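Local coordinates for zinc phosphodiesterase ELAC protein 1 (Homo sapiens, PDB 3ZWF) that uses two zinc ions to cleave phosphodiester bonds at the 3' end of tRNA, and removes 2',3'-cyclic phosphates during tRNA repair, at residues 55-69 with 89-101. Sequence-based numbering, arbitrary orientation.
Sequences KIFITHLHGDHFFGL and IEIYGPVGLRDFI. With ZN (zinc ion), chain E; ZN (zinc ion), chain D.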
loop_
_atom_site.group_PDB
_atom_site.type_symbol
_atom_site.label_atom_id
_atom_site.label_comp_id
_atom_site.label_asym_id
_atom_site.label_seq_id
_atom_site.Cartn_x
_atom_site.Cartn_y
_atom_site.Cartn_z
ATOM N N LYS A 55 -1.104 6.905 -17.949
ATOM C CA LYS A 55 -2.460 6.467 -17.672
ATOM C C LYS A 55 -2.454 5.267 -16.745
ATOM O O LYS A 55 -1.565 4.429 -16.813
ATOM C CB LYS A 55 -3.212 6.098 -18.971
ATOM C CG LYS A 55 -3.265 7.220 -20.008
ATOM C CD LYS A 55 -4.159 6.885 -21.201
ATOM C CE LYS A 55 -3.918 7.851 -22.368
ATOM N NZ LYS A 55 -4.237 9.228 -21.985
ATOM N N ILE A 56 -3.493 5.201 -15.922
ATOM C CA ILE A 56 -3.718 4.121 -14.990
ATOM C C ILE A 56 -5.163 3.674 -15.060
ATOM O O ILE A 56 -6.090 4.503 -15.062
ATOM C CB ILE A 56 -3.346 4.589 -13.518
ATOM C CG1 ILE A 56 -1.882 5.053 -13.504
ATOM C CG2 ILE A 56 -3.558 3.469 -12.514
ATOM C CD1 ILE A 56 -1.421 5.695 -12.209
ATOM N N PHE A 57 -5.362 2.372 -15.142
ATOM C CA PHE A 57 -6.662 1.762 -15.266
ATOM C C PHE A 57 -6.855 0.779 -14.117
ATOM O O PHE A 57 -6.084 -0.167 -13.986
ATOM C CB PHE A 57 -6.796 1.012 -16.623
ATOM C CG PHE A 57 -6.515 1.865 -17.843
ATOM C CD1 PHE A 57 -5.224 2.115 -18.285
ATOM C CD2 PHE A 57 -7.578 2.416 -18.561
ATOM C CE1 PHE A 57 -4.974 2.903 -19.376
ATOM C CE2 PHE A 57 -7.331 3.205 -19.654
ATOM C CZ PHE A 57 -6.040 3.438 -20.096
ATOM N N ILE A 58 -7.928 0.960 -13.352
ATOM C CA ILE A 58 -8.227 0.074 -12.205
ATOM C C ILE A 58 -9.457 -0.759 -12.458
ATOM O O ILE A 58 -10.533 -0.215 -12.794
ATOM C CB ILE A 58 -8.432 0.917 -10.892
ATOM C CG1 ILE A 58 -7.206 1.775 -10.573
ATOM C CG2 ILE A 58 -8.778 -0.002 -9.716
ATOM C CD1 ILE A 58 -5.865 1.013 -10.353
ATOM N N THR A 59 -9.296 -2.088 -12.394
ATOM C CA THR A 59 -10.379 -3.036 -12.804
ATOM C C THR A 59 -11.514 -3.124 -11.789
ATOM O O THR A 59 -12.661 -3.257 -12.146
ATOM C CB THR A 59 -9.874 -4.440 -13.027
ATOM O OG1 THR A 59 -9.233 -4.926 -11.830
ATOM C CG2 THR A 59 -8.873 -4.489 -14.213
ATOM N N HIS A 60 -11.184 -2.977 -10.490
ATOM C CA HIS A 60 -12.168 -3.079 -9.430
ATOM C C HIS A 60 -11.570 -2.632 -8.115
ATOM O O HIS A 60 -10.356 -2.690 -7.968
ATOM C CB HIS A 60 -12.792 -4.456 -9.317
ATOM C CG HIS A 60 -11.882 -5.560 -8.844
ATOM N ND1 HIS A 60 -10.811 -6.045 -9.583
ATOM C CD2 HIS A 60 -12.042 -6.413 -7.810
ATOM C CE1 HIS A 60 -10.276 -7.069 -8.937
ATOM N NE2 HIS A 60 -11.003 -7.318 -7.859
ATOM N N LEU A 61 -12.454 -2.254 -7.199
ATOM C CA LEU A 61 -12.008 -1.715 -5.912
ATOM C C LEU A 61 -11.837 -2.788 -4.829
ATOM O O LEU A 61 -12.392 -2.651 -3.722
ATOM C CB LEU A 61 -12.986 -0.609 -5.469
ATOM C CG LEU A 61 -13.035 0.605 -6.402
ATOM C CD1 LEU A 61 -13.996 1.701 -5.914
ATOM C CD2 LEU A 61 -11.614 1.178 -6.574
ATOM N N HIS A 62 -11.032 -3.815 -5.135
ATOM C CA HIS A 62 -10.470 -4.720 -4.127
ATOM C C HIS A 62 -9.062 -4.266 -3.887
ATOM O O HIS A 62 -8.385 -3.846 -4.792
ATOM C CB HIS A 62 -10.510 -6.166 -4.563
ATOM C CG HIS A 62 -11.813 -6.829 -4.279
ATOM N ND1 HIS A 62 -12.211 -7.971 -4.928
ATOM C CD2 HIS A 62 -12.783 -6.539 -3.382
ATOM C CE1 HIS A 62 -13.373 -8.359 -4.444
ATOM N NE2 HIS A 62 -13.754 -7.488 -3.512
ATOM N N GLY A 63 -8.603 -4.320 -2.637
ATOM C CA GLY A 63 -7.352 -3.699 -2.284
ATOM C C GLY A 63 -6.102 -4.167 -3.017
ATOM O O GLY A 63 -5.183 -3.369 -3.256
ATOM N N ASP A 64 -6.087 -5.434 -3.431
ATOM C CA ASP A 64 -4.983 -6.020 -4.183
ATOM C C ASP A 64 -4.885 -5.490 -5.620
ATOM O O ASP A 64 -3.960 -5.855 -6.346
ATOM C CB ASP A 64 -5.010 -7.590 -4.223
ATOM C CG ASP A 64 -6.317 -8.167 -4.633
ATOM O OD1 ASP A 64 -7.404 -7.746 -4.139
ATOM O OD2 ASP A 64 -6.259 -9.074 -5.489
ATOM N N HIS A 65 -5.832 -4.613 -5.981
ATOM C CA HIS A 65 -5.807 -3.929 -7.271
ATOM C C HIS A 65 -5.661 -2.404 -7.190
ATOM O O HIS A 65 -5.582 -1.758 -8.248
ATOM C CB HIS A 65 -7.057 -4.355 -8.080
ATOM C CG HIS A 65 -7.148 -5.838 -8.232
ATOM N ND1 HIS A 65 -6.837 -6.496 -9.408
ATOM C CD2 HIS A 65 -7.452 -6.799 -7.333
ATOM C CE1 HIS A 65 -6.956 -7.795 -9.208
ATOM N NE2 HIS A 65 -7.322 -8.002 -7.957
ATOM N N PHE A 66 -5.688 -1.804 -5.988
ATOM C CA PHE A 66 -5.575 -0.352 -5.898
ATOM C C PHE A 66 -4.909 0.233 -4.659
ATOM O O PHE A 66 -4.592 1.408 -4.660
ATOM C CB PHE A 66 -6.914 0.370 -6.112
ATOM C CG PHE A 66 -7.818 0.403 -4.942
ATOM C CD1 PHE A 66 -8.601 -0.676 -4.627
ATOM C CD2 PHE A 66 -7.939 1.560 -4.145
ATOM C CE1 PHE A 66 -9.454 -0.652 -3.511
ATOM C CE2 PHE A 66 -8.817 1.589 -3.062
ATOM C CZ PHE A 66 -9.582 0.471 -2.765
ATOM N N PHE A 67 -4.659 -0.578 -3.642
ATOM C CA PHE A 67 -4.063 -0.037 -2.415
ATOM C C PHE A 67 -2.664 0.532 -2.654
ATOM O O PHE A 67 -2.184 1.320 -1.820
ATOM C CB PHE A 67 -3.997 -1.071 -1.278
ATOM C CG PHE A 67 -5.277 -1.313 -0.545
ATOM C CD1 PHE A 67 -6.415 -0.546 -0.728
ATOM C CD2 PHE A 67 -5.344 -2.382 0.320
ATOM C CE1 PHE A 67 -7.571 -0.842 -0.024
ATOM C CE2 PHE A 67 -6.514 -2.671 1.026
ATOM C CZ PHE A 67 -7.614 -1.911 0.834
ATOM N N GLY A 68 -1.989 0.114 -3.716
ATOM C CA GLY A 68 -0.696 0.685 -4.108
ATOM C C GLY A 68 -0.721 2.048 -4.786
ATOM O O GLY A 68 0.330 2.655 -5.040
ATOM N N LEU A 69 -1.914 2.512 -5.127
ATOM C CA LEU A 69 -2.067 3.747 -5.919
ATOM C C LEU A 69 -1.599 5.044 -5.243
ATOM O O LEU A 69 -0.866 5.823 -5.831
ATOM C CB LEU A 69 -3.498 3.836 -6.518
ATOM C CG LEU A 69 -3.688 4.942 -7.553
ATOM C CD1 LEU A 69 -2.674 4.833 -8.695
ATOM C CD2 LEU A 69 -5.116 4.733 -8.122
ATOM N N ILE A 89 -1.695 12.947 -15.658
ATOM C CA ILE A 89 -1.943 11.508 -15.594
ATOM C C ILE A 89 -3.470 11.268 -15.537
ATOM O O ILE A 89 -4.177 11.828 -14.717
ATOM C CB ILE A 89 -1.240 10.816 -14.394
ATOM C CG1 ILE A 89 0.283 10.914 -14.548
ATOM C CG2 ILE A 89 -1.634 9.340 -14.327
ATOM C CD1 ILE A 89 1.077 10.296 -13.410
ATOM N N GLU A 90 -3.953 10.403 -16.414
ATOM C CA GLU A 90 -5.369 10.028 -16.411
ATOM C C GLU A 90 -5.577 8.721 -15.706
ATOM O O GLU A 90 -4.900 7.720 -16.008
ATOM C CB GLU A 90 -5.887 9.868 -17.856
ATOM C CG GLU A 90 -5.778 11.115 -18.637
ATOM C CD GLU A 90 -6.235 10.937 -20.086
ATOM O OE1 GLU A 90 -6.441 9.788 -20.559
ATOM O OE2 GLU A 90 -6.386 11.979 -20.743
ATOM N N ILE A 91 -6.528 8.707 -14.782
ATOM C CA ILE A 91 -6.831 7.519 -14.021
ATOM C C ILE A 91 -8.270 7.115 -14.286
ATOM O O ILE A 91 -9.189 7.928 -14.130
ATOM C CB ILE A 91 -6.600 7.760 -12.506
ATOM C CG1 ILE A 91 -5.163 8.217 -12.279
ATOM C CG2 ILE A 91 -6.939 6.486 -11.710
ATOM C CD1 ILE A 91 -4.820 8.567 -10.808
ATOM N N TYR A 92 -8.461 5.877 -14.707
ATOM C CA TYR A 92 -9.794 5.331 -14.951
ATOM C C TYR A 92 -10.112 4.244 -13.957
ATOM O O TYR A 92 -9.298 3.344 -13.757
ATOM C CB TYR A 92 -9.849 4.742 -16.386
ATOM C CG TYR A 92 -9.610 5.784 -17.457
ATOM C CD1 TYR A 92 -8.319 6.109 -17.862
ATOM C CD2 TYR A 92 -10.681 6.423 -18.114
ATOM C CE1 TYR A 92 -8.098 7.076 -18.842
ATOM C CE2 TYR A 92 -10.456 7.384 -19.073
ATOM C CZ TYR A 92 -9.164 7.695 -19.445
ATOM O OH TYR A 92 -8.973 8.681 -20.414
ATOM N N GLY A 93 -11.264 4.295 -13.309
ATOM C CA GLY A 93 -11.656 3.194 -12.426
ATOM C C GLY A 93 -13.061 3.341 -11.906
ATOM O O GLY A 93 -13.786 4.258 -12.326
ATOM N N PRO A 94 -13.508 2.386 -11.093
ATOM C CA PRO A 94 -14.863 2.440 -10.630
ATOM C C PRO A 94 -15.204 3.659 -9.782
ATOM O O PRO A 94 -14.351 4.211 -9.121
ATOM C CB PRO A 94 -15.018 1.155 -9.811
ATOM C CG PRO A 94 -13.904 0.292 -10.215
ATOM C CD PRO A 94 -12.808 1.188 -10.595
ATOM N N VAL A 95 -16.476 4.040 -9.813
ATOM C CA VAL A 95 -17.010 5.030 -8.872
ATOM C C VAL A 95 -16.488 4.752 -7.461
ATOM O O VAL A 95 -16.613 3.639 -6.956
ATOM C CB VAL A 95 -18.565 5.037 -8.880
ATOM C CG1 VAL A 95 -19.131 5.903 -7.714
ATOM C CG2 VAL A 95 -19.058 5.552 -10.195
ATOM N N GLY A 96 -15.968 5.803 -6.822
ATOM C CA GLY A 96 -15.391 5.727 -5.481
ATOM C C GLY A 96 -13.905 5.992 -5.499
ATOM O O GLY A 96 -13.306 6.428 -4.476
ATOM N N LEU A 97 -13.283 5.737 -6.641
ATOM C CA LEU A 97 -11.831 5.874 -6.745
ATOM C C LEU A 97 -11.357 7.336 -6.632
ATOM O O LEU A 97 -10.335 7.624 -6.014
ATOM C CB LEU A 97 -11.305 5.233 -8.045
ATOM C CG LEU A 97 -9.794 5.268 -8.227
ATOM C CD1 LEU A 97 -9.084 4.424 -7.163
ATOM C CD2 LEU A 97 -9.412 4.699 -9.647
ATOM N N ARG A 98 -12.087 8.251 -7.258
ATOM C CA ARG A 98 -11.653 9.645 -7.258
ATOM C C ARG A 98 -11.538 10.192 -5.824
ATOM O O ARG A 98 -10.524 10.794 -5.458
ATOM C CB ARG A 98 -12.601 10.529 -8.051
ATOM C CG ARG A 98 -12.116 11.977 -8.204
ATOM C CD ARG A 98 -13.127 12.864 -8.927
ATOM N NE ARG A 98 -13.478 12.331 -10.240
ATOM C CZ ARG A 98 -14.714 12.127 -10.685
ATOM N NH1 ARG A 98 -15.780 12.368 -9.931
ATOM N NH2 ARG A 98 -14.869 11.686 -11.913
ATOM N N ASP A 99 -12.583 9.974 -5.032
ATOM C CA ASP A 99 -12.607 10.494 -3.630
ATOM C C ASP A 99 -11.549 9.816 -2.783
ATOM O O ASP A 99 -10.921 10.451 -1.945
ATOM C CB ASP A 99 -13.989 10.288 -3.021
ATOM C CG ASP A 99 -15.064 11.196 -3.659
ATOM O OD1 ASP A 99 -14.706 12.210 -4.307
ATOM O OD2 ASP A 99 -16.269 10.884 -3.499
ATOM N N PHE A 100 -11.313 8.523 -3.020
ATOM C CA PHE A 100 -10.292 7.783 -2.321
ATOM C C PHE A 100 -8.938 8.446 -2.504
ATOM O O PHE A 100 -8.200 8.689 -1.535
ATOM C CB PHE A 100 -10.203 6.321 -2.770
ATOM C CG PHE A 100 -9.047 5.596 -2.180
ATOM C CD1 PHE A 100 -9.055 5.242 -0.853
ATOM C CD2 PHE A 100 -7.932 5.277 -2.948
ATOM C CE1 PHE A 100 -7.951 4.583 -0.287
ATOM C CE2 PHE A 100 -6.851 4.581 -2.400
ATOM C CZ PHE A 100 -6.872 4.235 -1.081
ATOM N N ILE A 101 -8.588 8.739 -3.744
ATOM C CA ILE A 101 -7.289 9.352 -4.048
ATOM C C ILE A 101 -7.204 10.777 -3.433
ATOM O O ILE A 101 -6.224 11.120 -2.754
ATOM C CB ILE A 101 -6.960 9.369 -5.573
ATOM C CG1 ILE A 101 -6.895 7.947 -6.138
ATOM C CG2 ILE A 101 -5.647 10.094 -5.807
ATOM C CD1 ILE A 101 -7.025 7.868 -7.649
HETATM ZN ZN ZN E . -11.174 -9.115 -6.441
HETATM ZN ZN ZN D . -7.838 -9.798 -6.813
HETATM O O HOH W 1 -9.307 -8.667 -5.690
#
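Lys55 and Glu90 run side by side from neighbouring parallel strands and meet in a salt bridge, NZ to OE1 at 2.7 Å. The last torsion of Lys55 (chi4 -62°) bends NZ over the carboxylate plane. Tyr92 OH donates to the same OE1 from the opposite face, so two donors grip this oxygen. Next to them lie the Phe57 and Tyr92 rings. They are tilted only 9° to each other but offset so far that they hardly stack; Phe57 CE2 lies 3.6 Å from Tyr92 CD1. Three backbone hydrogen bonds join the segments: Ile56 N to Glu90 O, Tyr92 N to Ile56 O (2.8 Å) and Ile58 N to Tyr92 O.

Beyond Phe57, the loop and the first residue of helix 69-79 pack on Pro94 and the start of helix 97-107. Leu97 reaches out with both methyls. Its side chain meets that of Ile58 at about a right angle, Leu97 CD2 lying 3.8 Å from Ile58 CG1, while CD1 approaches Leu61 and Leu69. Leu61 slides past the Pro94 ring, CG to CG 3.9 Å. Phe66 and Phe100 form a T-shaped pair with planes at 81°. The edge of Phe66 meets the face of Phe100, CE2 to CE2 at 3.6 Å. Leu61 CD2 sits over one face of Phe66. Leu69 CD2 touches Ile101 CD1.

The same loop carries the HxHxDH motif of the metallo-beta-lactamase fold. His60 and His62 bind one zinc ion, Asp64 and His65 the other, and a water bridges the two metals. Asp251 binds both ions; His180 joins His60 and His62, and His311 joins Asp64 and His65.

Leu165 of strand 163-167 touches Phe57 and Tyr92, and Leu107 of the second subunit packs on Leu61 and Phe100. Helix 69-79 links the adjacent strands 53-57 and 89-94 in a beta-alpha-beta crossover, with strands 29-33 and 116-121 flanking the pair.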